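1-carboxybiuret hydrolase subunit AtzE (Pseudomonas sp., PDB 6C62) hydrolyses 1-carboxybiuret to urea-1,3-dicarboxylate and ammonia, a step in the bacterial breakdown of the herbicide atrazine. Local coordinates at residues E8-G13 with E61-L66; N75-E80 with V102-L107; F123-T128 with I304-G309; D363-I368 with E437-R442. One frame throughout, in Å; residues are numbered along the deposited sequence. Where two conformers were deposited one is given.

How the contacts relate
Along the chain the contacts follow one another in series, each closing before the next opens, though contact 3 itself spans a long stretch of sequence. Contacts 1 and 2 have centres about 22 Å apart and touch, Leu66 CD1 lying 3.7 Å from Leu107 CD2, so the 61-66 loop packs directly on helix 102-109. Contact 2 flanks strand 70-74 of the large mixed sheet, and contact 4 lays helix 437-449 beside strand 366-370 of that same sheet. Contact 3 joins a loop to helix 294-312; its centre is about 21 Å from that of contact 2. Contacts 2 and 3 border the predicted catalytic residues, whereas contacts 1 and 4 are structural packing away from them.

Contact 1: E8-G13 with E61-L66; sequences EGIASG and EVLPPL
Ala11, in the last turn of the N-terminal helix, and Leu63, in the irregular segment 61-66, are the points of nearest backbone approach, their CA atoms 6.9 Å apart. No hydrogen bond joins the two segments, so apolar contact does the work. Just beyond, the helix stops in a Schellman motif: Gly13 has a positive phi of 81° and its N bonds to Ile10 O at 3.3 Å. Any side chain here would press on the carbonyl oxygen of Ser12, which explains the glycine. Ser12 secures the same turn, its OG reaching Glu8 O at 3.1 Å from the face opposite its own N.

From the other segment, Leu63 does the touching with one methyl. CG sits beside the backbone N (chi1 -67°), which extends the chain toward the helix and sets CD1 4.1 Å from Ala11 CA. The same CD1 lies 4.5 Å from Ile10 CG2. Alanine suits this position because its small side chain leaves the helix backbone within reach of the leucine, while Ile10 offers a branched, buried apolar surface beside it. Leu63 also rests on Arg56 and Arg57 of helix 43-58, and Arg57 NH2 donates to Ala11 O, adding a polar tie to the helix end. This is plain peripheral packing, in which a loop leading from helix 43-58 to strand 70-74 lies against a Schellman-terminated N-terminal helix.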
# COMPACT_ATOMS: atom_id res chain seq x y z
N GLU A 8 -35.17 26.78 -2.96
CA GLU A 8 -36.38 27.17 -3.69
C GLU A 8 -36.70 28.64 -3.50
O GLU A 8 -37.11 29.31 -4.42
CB GLU A 8 -37.56 26.26 -3.22
CG GLU A 8 -38.99 26.81 -3.35
CD GLU A 8 -39.42 27.02 -4.80
OE1 GLU A 8 -38.71 26.46 -5.71
OE2 GLU A 8 -40.48 27.73 -5.00
N GLY A 9 -36.54 29.13 -2.26
CA GLY A 9 -36.75 30.55 -1.93
C GLY A 9 -35.84 31.49 -2.73
O GLY A 9 -36.28 32.61 -3.17
N ILE A 10 -34.58 31.10 -2.89
CA ILE A 10 -33.67 31.90 -3.69
C ILE A 10 -33.93 31.79 -5.19
O ILE A 10 -33.94 32.81 -5.90
CB ILE A 10 -32.22 31.54 -3.36
CG1 ILE A 10 -31.92 31.97 -1.93
CG2 ILE A 10 -31.25 32.22 -4.35
CD1 ILE A 10 -30.73 31.28 -1.33
N ALA A 11 -34.18 30.57 -5.65
CA ALA A 11 -34.50 30.36 -7.08
C ALA A 11 -35.76 31.14 -7.52
O ALA A 11 -35.76 31.78 -8.54
CB ALA A 11 -34.65 28.86 -7.39
N SER A 12 -36.78 31.09 -6.72
CA SER A 12 -38.07 31.74 -7.00
C SER A 12 -38.10 33.26 -6.71
O SER A 12 -39.08 33.90 -7.01
CB SER A 12 -39.18 31.08 -6.20
OG SER A 12 -39.18 31.55 -4.82
N GLY A 13 -37.05 33.83 -6.11
CA GLY A 13 -37.05 35.25 -5.81
C GLY A 13 -37.79 35.67 -4.58
O GLY A 13 -37.89 36.85 -4.32
N GLU A 61 -30.42 34.14 -15.42
CA GLU A 61 -29.79 32.84 -15.62
C GLU A 61 -30.48 31.73 -14.88
O GLU A 61 -31.14 31.97 -13.86
CB GLU A 61 -28.34 32.82 -15.15
CG GLU A 61 -27.49 33.78 -15.91
CD GLU A 61 -26.05 33.77 -15.48
OE1 GLU A 61 -25.58 32.84 -14.74
OE2 GLU A 61 -25.41 34.72 -15.96
N VAL A 62 -30.29 30.51 -15.40
CA VAL A 62 -30.65 29.31 -14.70
C VAL A 62 -29.62 29.14 -13.56
O VAL A 62 -28.45 29.13 -13.82
CB VAL A 62 -30.72 28.10 -15.62
CG1 VAL A 62 -30.93 26.81 -14.83
CG2 VAL A 62 -31.92 28.25 -16.53
N LEU A 63 -30.07 29.05 -12.31
CA LEU A 63 -29.13 28.96 -11.20
C LEU A 63 -28.61 27.56 -10.99
O LEU A 63 -29.30 26.61 -11.30
CB LEU A 63 -29.79 29.47 -9.93
CG LEU A 63 -30.09 30.97 -9.96
CD1 LEU A 63 -30.89 31.32 -8.71
CD2 LEU A 63 -28.83 31.76 -10.06
N PRO A 64 -27.38 27.42 -10.46
CA PRO A 64 -26.90 26.07 -10.21
C PRO A 64 -27.63 25.44 -8.98
O PRO A 64 -28.41 26.14 -8.24
CB PRO A 64 -25.38 26.26 -10.07
CG PRO A 64 -25.29 27.64 -9.49
CD PRO A 64 -26.36 28.43 -10.20
N PRO A 65 -27.49 24.14 -8.79
CA PRO A 65 -28.39 23.41 -7.89
C PRO A 65 -28.28 23.74 -6.41
O PRO A 65 -29.24 23.46 -5.67
CB PRO A 65 -27.97 21.95 -8.07
CG PRO A 65 -27.14 21.94 -9.22
CD PRO A 65 -26.59 23.25 -9.52
N LEU A 66 -27.17 24.30 -5.98
CA LEU A 66 -27.04 24.73 -4.56
C LEU A 66 -27.03 26.26 -4.43
O LEU A 66 -26.53 26.79 -3.43
CB LEU A 66 -25.77 24.14 -3.94
CG LEU A 66 -25.73 22.59 -3.89
CD1 LEU A 66 -24.46 22.11 -3.22
CD2 LEU A 66 -26.90 22.01 -3.17

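Contact 2: N75-E80 with V102-L107; sequences NLFDIE and VLVQRL
Phe77 meets helix 102-109 through one side of its ring. Leu103 CD1 comes in at the ring edge, near its plane, 4.0 Å from CE2, and Val104 CG2 approaches obliquely, 4.4 Å from CD2. That valine methyl also lies 4.2 Å from Asp78 O, filling the angle between ring and main chain. With CG of Phe77 beside the backbone N (chi1 -73°), the ring leaves the loop toward the helix, where branched aliphatic residues on successive positions give it a compact apolar surface.

Further out, Leu167 of strand 165-170 touches both Phe77 and Leu103, while Val104 rests on Tyr71 and Val73 of strand 70-74. The loop itself is held by polar bonds: Asp78 OD1 pairs with Thr84 OG1, its backbone bonds to Ala101 and Gly198, and Asn75 uses both ends of its amide, on Thr39 OG1 and Gly87 N. The Phe77 side chain comes within about 4 Å of that of Lys74, a residue assigned by similarity to the charge relay system. Strand 70-74, helix 102-109 and strand 113-118 form a beta-alpha-beta unit with neighbouring parallel strands, and this contact packs its connecting loop on its helix beside the probable Ser-Ser-Lys active site of an amidase.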
# COMPACT_ATOMS: atom_id res chain seq x y z
N ASN A 75 -12.28 22.40 9.89
CA ASN A 75 -11.12 23.24 9.64
C ASN A 75 -9.86 22.48 9.23
O ASN A 75 -8.79 23.06 9.17
CB ASN A 75 -10.92 24.25 10.76
CG ASN A 75 -10.35 23.67 12.06
OD1 ASN A 75 -9.75 22.61 12.09
ND2 ASN A 75 -10.59 24.38 13.16
N LEU A 76 -9.96 21.17 8.90
CA LEU A 76 -8.94 20.51 8.09
C LEU A 76 -9.08 20.76 6.54
O LEU A 76 -8.19 20.36 5.77
CB LEU A 76 -8.87 19.03 8.42
CG LEU A 76 -10.11 18.14 8.25
CD1 LEU A 76 -10.43 17.95 6.79
CD2 LEU A 76 -9.91 16.76 8.89
N PHE A 77 -10.16 21.43 6.10
CA PHE A 77 -10.32 21.77 4.71
C PHE A 77 -9.62 23.10 4.45
O PHE A 77 -9.83 24.08 5.21
CB PHE A 77 -11.78 21.91 4.25
CG PHE A 77 -12.53 20.62 4.10
CD1 PHE A 77 -13.09 19.99 5.19
CD2 PHE A 77 -12.66 20.01 2.86
CE1 PHE A 77 -13.82 18.78 5.05
CE2 PHE A 77 -13.35 18.84 2.70
CZ PHE A 77 -13.94 18.19 3.80
N ASP A 78 -8.84 23.13 3.38
CA ASP A 78 -8.16 24.38 2.92
C ASP A 78 -9.23 25.34 2.41
O ASP A 78 -10.10 24.94 1.61
CB ASP A 78 -7.22 24.12 1.73
CG ASP A 78 -5.86 23.47 2.13
OD1 ASP A 78 -5.53 23.33 3.34
OD2 ASP A 78 -5.12 23.05 1.19
N ILE A 79 -9.16 26.56 2.91
CA ILE A 79 -9.98 27.68 2.49
C ILE A 79 -8.96 28.73 2.02
O ILE A 79 -8.05 29.11 2.76
CB ILE A 79 -10.84 28.24 3.63
CG1 ILE A 79 -11.82 27.21 4.15
CG2 ILE A 79 -11.60 29.47 3.12
CD1 ILE A 79 -12.55 27.64 5.41
N GLU A 80 -9.10 29.15 0.77
CA GLU A 80 -8.15 30.10 0.20
C GLU A 80 -7.97 31.33 1.08
O GLU A 80 -8.95 31.90 1.52
CB GLU A 80 -8.61 30.57 -1.19
CG GLU A 80 -7.62 31.54 -1.83
CD GLU A 80 -7.97 31.86 -3.28
OE1 GLU A 80 -8.97 31.33 -3.82
OE2 GLU A 80 -7.21 32.69 -3.86
N VAL A 102 -10.52 20.93 -3.10
CA VAL A 102 -11.36 20.57 -4.25
C VAL A 102 -12.84 20.47 -3.92
O VAL A 102 -13.67 20.93 -4.69
CB VAL A 102 -10.82 19.25 -4.91
CG1 VAL A 102 -11.75 18.72 -5.94
CG2 VAL A 102 -9.45 19.56 -5.55
N LEU A 103 -13.21 19.85 -2.78
CA LEU A 103 -14.62 19.77 -2.48
C LEU A 103 -15.31 21.14 -2.24
O LEU A 103 -16.50 21.33 -2.63
CB LEU A 103 -14.89 18.85 -1.28
CG LEU A 103 -14.39 17.43 -1.42
CD1 LEU A 103 -14.93 16.62 -0.29
CD2 LEU A 103 -14.81 16.83 -2.77
N VAL A 104 -14.56 22.06 -1.64
CA VAL A 104 -15.01 23.44 -1.48
C VAL A 104 -15.19 24.11 -2.84
O VAL A 104 -16.24 24.76 -3.07
CB VAL A 104 -14.06 24.25 -0.57
CG1 VAL A 104 -14.44 25.73 -0.56
CG2 VAL A 104 -14.02 23.64 0.83
N GLN A 105 -14.22 23.93 -3.75
CA GLN A 105 -14.32 24.45 -5.14
C GLN A 105 -15.58 23.93 -5.83
O GLN A 105 -16.26 24.67 -6.50
CB GLN A 105 -13.12 24.07 -6.02
CG GLN A 105 -11.73 24.55 -5.54
CD GLN A 105 -10.48 24.00 -6.31
OE1 GLN A 105 -10.57 23.28 -7.35
NE2 GLN A 105 -9.29 24.30 -5.73
N ARG A 106 -15.88 22.64 -5.66
CA ARG A 106 -17.09 22.05 -6.28
C ARG A 106 -18.40 22.58 -5.69
O ARG A 106 -19.37 22.82 -6.43
CB ARG A 106 -16.96 20.53 -6.29
CG ARG A 106 -15.88 20.12 -7.26
CD ARG A 106 -15.69 18.65 -7.38
NE ARG A 106 -14.51 18.31 -8.17
CZ ARG A 106 -14.16 17.04 -8.41
NH1 ARG A 106 -14.85 16.03 -7.91
NH2 ARG A 106 -13.07 16.77 -9.12
N LEU A 107 -18.43 22.82 -4.37
CA LEU A 107 -19.61 23.37 -3.75
C LEU A 107 -19.80 24.82 -4.21
O LEU A 107 -20.90 25.24 -4.50
CB LEU A 107 -19.58 23.28 -2.22
CG LEU A 107 -19.76 21.85 -1.66
CD1 LEU A 107 -19.58 21.88 -0.13
CD2 LEU A 107 -21.07 21.22 -2.04

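Contact 3: F123-T128 with I304-G309; sequences FAYGFT and ITASEG
In this amidase-family fold, Tyr125 carries a loop of the active-site region onto helix 294-312, where it meets Thr305 and Ala306. Its side chain is about 7 Å from that of Ser150 and about 8 Å from that of Ser174, which by similarity serve as the charge relay residue and the acyl-ester nucleophile. The contact therefore lies near the probable catalytic centre.

The loop follows strand 113-118, and its Tyr125 CA is 8.1 Å from the CA of Gly309, the nearest such pair. With the backbones this far apart, the contact is made by the long tyrosine side chain, which reaches Thr305 and Ala306. Tyr125 places CG anti to its backbone N (chi1 -157°), and this directs the ring at the helix.

The ring is gripped by more than the helix: Arg331 makes a cation-pi contact with it, and the rings of Phe332 and Phe202 also meet it. Thr305 plays a double part. Its OG1 bonds to Ala301 O one turn back and to Asn172 ND2, leaving the methyl for the tyrosine. On another side of the helix, Ser307 and Glu308 pack on Val340 and Leu344 of a second copy of the subunit.

Thr305 CG2 approaches the ring obliquely, 4.2 Å from Tyr125 CE1, and the small Ala306 lets the phenol end settle with OH 3.7 Å from its CB and 4.0 Å from its CA.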
# COMPACT_ATOMS: atom_id res chain seq x y z
N PHE A 123 -6.03 17.31 14.87
CA PHE A 123 -5.48 16.39 13.90
C PHE A 123 -6.37 15.22 13.62
O PHE A 123 -5.92 14.20 13.12
CB PHE A 123 -4.02 15.98 14.26
CG PHE A 123 -3.00 17.09 14.12
CD1 PHE A 123 -3.01 17.95 13.06
CD2 PHE A 123 -2.01 17.27 15.08
CE1 PHE A 123 -2.03 18.94 12.94
CE2 PHE A 123 -1.05 18.23 14.96
CZ PHE A 123 -1.06 19.08 13.88
N ALA A 124 -7.67 15.38 13.94
CA ALA A 124 -8.72 14.41 13.67
C ALA A 124 -8.67 13.16 14.56
O ALA A 124 -9.44 12.28 14.29
CB ALA A 124 -8.73 14.01 12.20
N TYR A 125 -7.84 13.09 15.59
CA TYR A 125 -7.76 11.87 16.43
C TYR A 125 -8.63 12.00 17.68
O TYR A 125 -8.19 12.54 18.70
CB TYR A 125 -6.31 11.59 16.84
CG TYR A 125 -5.95 10.13 17.22
CD1 TYR A 125 -6.85 9.06 17.10
CD2 TYR A 125 -4.66 9.82 17.63
CE1 TYR A 125 -6.49 7.77 17.41
CE2 TYR A 125 -4.26 8.48 17.89
CZ TYR A 125 -5.19 7.46 17.78
OH TYR A 125 -4.86 6.15 18.11
N GLY A 126 -9.87 11.58 17.59
CA GLY A 126 -10.82 11.70 18.74
C GLY A 126 -12.25 11.64 18.28
O GLY A 126 -12.52 11.92 17.10
N PHE A 127 -13.16 11.22 19.15
CA PHE A 127 -14.58 11.16 18.82
C PHE A 127 -15.46 12.08 19.62
O PHE A 127 -16.68 11.87 19.65
CB PHE A 127 -15.06 9.75 19.05
CG PHE A 127 -14.54 8.77 18.05
CD1 PHE A 127 -14.80 8.95 16.70
CD2 PHE A 127 -13.85 7.67 18.45
CE1 PHE A 127 -14.30 8.06 15.76
CE2 PHE A 127 -13.39 6.71 17.52
CZ PHE A 127 -13.61 6.94 16.18
N THR A 128 -14.91 13.10 20.26
CA THR A 128 -15.72 13.97 21.15
C THR A 128 -15.62 15.49 20.96
O THR A 128 -16.41 16.22 21.53
CB THR A 128 -15.34 13.67 22.59
OG1 THR A 128 -13.98 14.09 22.84
CG2 THR A 128 -15.53 12.12 22.90
N ILE A 304 -3.60 0.48 12.19
CA ILE A 304 -3.16 1.28 11.04
C ILE A 304 -3.31 2.78 11.32
O ILE A 304 -2.49 3.55 10.98
CB ILE A 304 -3.96 0.85 9.80
CG1 ILE A 304 -3.40 -0.51 9.35
CG2 ILE A 304 -3.87 1.83 8.64
CD1 ILE A 304 -4.30 -1.27 8.38
N THR A 305 -4.40 3.14 11.96
CA THR A 305 -4.71 4.53 12.30
C THR A 305 -3.62 5.11 13.19
O THR A 305 -3.12 6.18 12.92
CB THR A 305 -6.08 4.64 12.98
OG1 THR A 305 -7.11 4.38 11.99
CG2 THR A 305 -6.28 5.99 13.60
N ALA A 306 -3.31 4.40 14.27
CA ALA A 306 -2.36 4.92 15.23
C ALA A 306 -0.96 5.09 14.63
O ALA A 306 -0.30 6.05 14.88
CB ALA A 306 -2.31 4.03 16.46
N SER A 307 -0.49 4.09 13.89
CA SER A 307 0.83 4.20 13.29
C SER A 307 0.90 5.26 12.16
O SER A 307 1.87 6.03 12.13
CB SER A 307 1.30 2.84 12.81
OG SER A 307 1.67 2.11 13.96
N GLU A 308 -0.05 5.23 11.24
CA GLU A 308 -0.00 6.17 10.14
C GLU A 308 -0.24 7.62 10.66
O GLU A 308 0.46 8.50 10.27
CB GLU A 308 -1.04 5.86 9.06
CG GLU A 308 -0.70 4.72 8.17
CD GLU A 308 -1.60 4.52 6.92
OE1 GLU A 308 -2.26 5.46 6.42
OE2 GLU A 308 -1.60 3.36 6.36
N GLY A 309 -1.22 7.84 11.57
CA GLY A 309 -1.42 9.19 12.12
C GLY A 309 -0.26 9.66 13.00
O GLY A 309 0.20 10.78 12.88

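Contact 4: D363-I368 with E437-R442; sequences DWDILI and ESLCLR
Van der Waals packing joins Leu439 to Ile366 and to the backbone and CB of Asp365, and it is the principal tie between these segments. Leu439 works with two parts of its side chain. Its terminal CD1 lies over the chain at Asp365, 4.0 Å from the carbonyl O and 4.2 Å from CB, while its CB rests 4.2 Å from Ile366 CG1. Having CG beside the backbone N (chi1 -62°) carries the leucine tip out from the helix toward the start of the strand. In return Ile366 CD1 reaches the helix backbone, 3.8 Å from Leu439 O. Isoleucine suits this buried strand position, since its longer branch, CG1 and CD1, is apolar and extends far enough to meet both the side chain and the main chain of the leucine.

The backbones pass close, with Ile366 CA 7.0 Å from Cys440 CA. Helix 437-449 follows strand 426-432, which is the antiparallel neighbour of strand 366-370 in the large mixed sheet, so this is the helix-on-sheet layering of an alpha/beta fold. Strand 257-260 runs parallel along the other edge of 366-370, and Ile257 touches Ile366 there.

Polar bonds tie each segment to further parts of the chain. The carboxylate of Asp365 offers OD2 as acceptor to Arg256 N, while CB of the same side chain still packs on Leu439 CD1, so a short acidic residue serves both purposes just before the strand. On the helix, Arg442 NE donates to Gly251 O.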
# COMPACT_ATOMS: atom_id res chain seq x y z
N ASP A 363 -25.07 -10.96 -1.08
CA ASP A 363 -26.32 -11.49 -0.56
C ASP A 363 -27.23 -10.38 0.02
O ASP A 363 -28.35 -10.67 0.37
CB ASP A 363 -26.03 -12.52 0.52
CG ASP A 363 -25.08 -13.69 0.02
OD1 ASP A 363 -25.08 -14.05 -1.17
OD2 ASP A 363 -24.30 -14.24 0.81
N TRP A 364 -26.75 -9.13 0.13
CA TRP A 364 -27.48 -8.09 0.86
C TRP A 364 -27.31 -6.79 0.10
O TRP A 364 -26.22 -6.56 -0.47
CB TRP A 364 -26.99 -7.96 2.30
CG TRP A 364 -27.21 -9.17 3.07
CD1 TRP A 364 -26.31 -10.17 3.33
CD2 TRP A 364 -28.45 -9.61 3.64
NE1 TRP A 364 -26.91 -11.20 4.05
CE2 TRP A 364 -28.22 -10.87 4.24
CE3 TRP A 364 -29.74 -9.04 3.72
CZ2 TRP A 364 -29.23 -11.57 4.93
CZ3 TRP A 364 -30.74 -9.72 4.40
CH2 TRP A 364 -30.49 -10.97 4.98
N ASP A 365 -28.37 -5.96 0.09
CA ASP A 365 -28.30 -4.62 -0.51
C ASP A 365 -27.97 -3.54 0.54
O ASP A 365 -27.12 -2.67 0.28
CB ASP A 365 -29.59 -4.30 -1.24
CG ASP A 365 -29.86 -5.30 -2.37
OD1 ASP A 365 -29.02 -5.31 -3.27
OD2 ASP A 365 -30.82 -6.16 -2.29
N ILE A 366 -28.63 -3.63 1.70
CA ILE A 366 -28.41 -2.68 2.81
C ILE A 366 -28.34 -3.46 4.13
O ILE A 366 -29.12 -4.42 4.33
CB ILE A 366 -29.54 -1.64 2.85
CG1 ILE A 366 -29.51 -0.75 1.65
CG2 ILE A 366 -29.43 -0.73 4.05
CD1 ILE A 366 -30.87 -0.39 1.21
N LEU A 367 -27.43 -3.06 5.00
CA LEU A 367 -27.33 -3.61 6.35
C LEU A 367 -27.43 -2.48 7.36
O LEU A 367 -26.90 -1.40 7.12
CB LEU A 367 -26.05 -4.42 6.55
CG LEU A 367 -25.95 -5.65 5.61
CD1 LEU A 367 -24.55 -6.24 5.59
CD2 LEU A 367 -26.93 -6.73 6.05
N ILE A 368 -28.12 -2.74 8.48
CA ILE A 368 -28.41 -1.73 9.47
C ILE A 368 -27.68 -1.99 10.79
O ILE A 368 -27.69 -3.10 11.34
CB ILE A 368 -29.91 -1.74 9.81
CG1 ILE A 368 -30.74 -1.58 8.56
CG2 ILE A 368 -30.23 -0.59 10.77
CD1 ILE A 368 -32.21 -1.83 8.87
N GLU A 437 -23.71 4.20 -2.73
CA GLU A 437 -24.24 5.35 -1.96
C GLU A 437 -25.73 5.59 -2.24
O GLU A 437 -26.46 5.91 -1.30
CB GLU A 437 -23.55 6.65 -2.34
CG GLU A 437 -22.13 6.85 -1.82
CD GLU A 437 -21.01 6.19 -2.64
OE1 GLU A 437 -21.24 5.21 -3.42
OE2 GLU A 437 -19.86 6.63 -2.47
N SER A 438 -26.18 5.48 -3.48
CA SER A 438 -27.60 5.79 -3.77
C SER A 438 -28.57 4.82 -3.10
O SER A 438 -29.67 5.24 -2.77
CB SER A 438 -27.87 6.00 -5.27
OG SER A 438 -27.78 4.77 -5.87
N LEU A 439 -28.16 3.58 -2.79
CA LEU A 439 -29.00 2.69 -1.94
C LEU A 439 -29.13 3.19 -0.52
O LEU A 439 -30.20 3.16 0.06
CB LEU A 439 -28.49 1.24 -1.92
CG LEU A 439 -28.47 0.53 -3.29
CD1 LEU A 439 -28.07 -0.94 -3.15
CD2 LEU A 439 -29.87 0.57 -3.87
N CYS A 440 -28.01 3.60 0.07
CA CYS A 440 -28.03 4.16 1.43
C CYS A 440 -28.98 5.37 1.46
O CYS A 440 -29.77 5.54 2.41
CB CYS A 440 -26.66 4.71 1.83
SG CYS A 440 -25.28 3.60 1.72
N LEU A 441 -28.87 6.21 0.45
CA LEU A 441 -29.68 7.43 0.39
C LEU A 441 -31.15 7.14 0.16
O LEU A 441 -32.02 7.79 0.79
CB LEU A 441 -29.12 8.41 -0.64
CG LEU A 441 -27.75 9.02 -0.28
CD1 LEU A 441 -26.99 9.49 -1.54
CD2 LEU A 441 -27.98 10.17 0.70
N ARG A 442 -31.45 6.18 -0.72
CA ARG A 442 -32.83 5.69 -0.91
C ARG A 442 -33.46 5.18 0.39
O ARG A 442 -34.62 5.46 0.69
CB ARG A 442 -32.90 4.62 -2.01
CG ARG A 442 -32.83 5.23 -3.39
CD ARG A 442 -32.58 4.19 -4.45
NE ARG A 442 -33.52 3.07 -4.45
CZ ARG A 442 -33.37 1.93 -5.18
NH1 ARG A 442 -32.32 1.72 -5.93
NH2 ARG A 442 -34.25 0.97 -5.13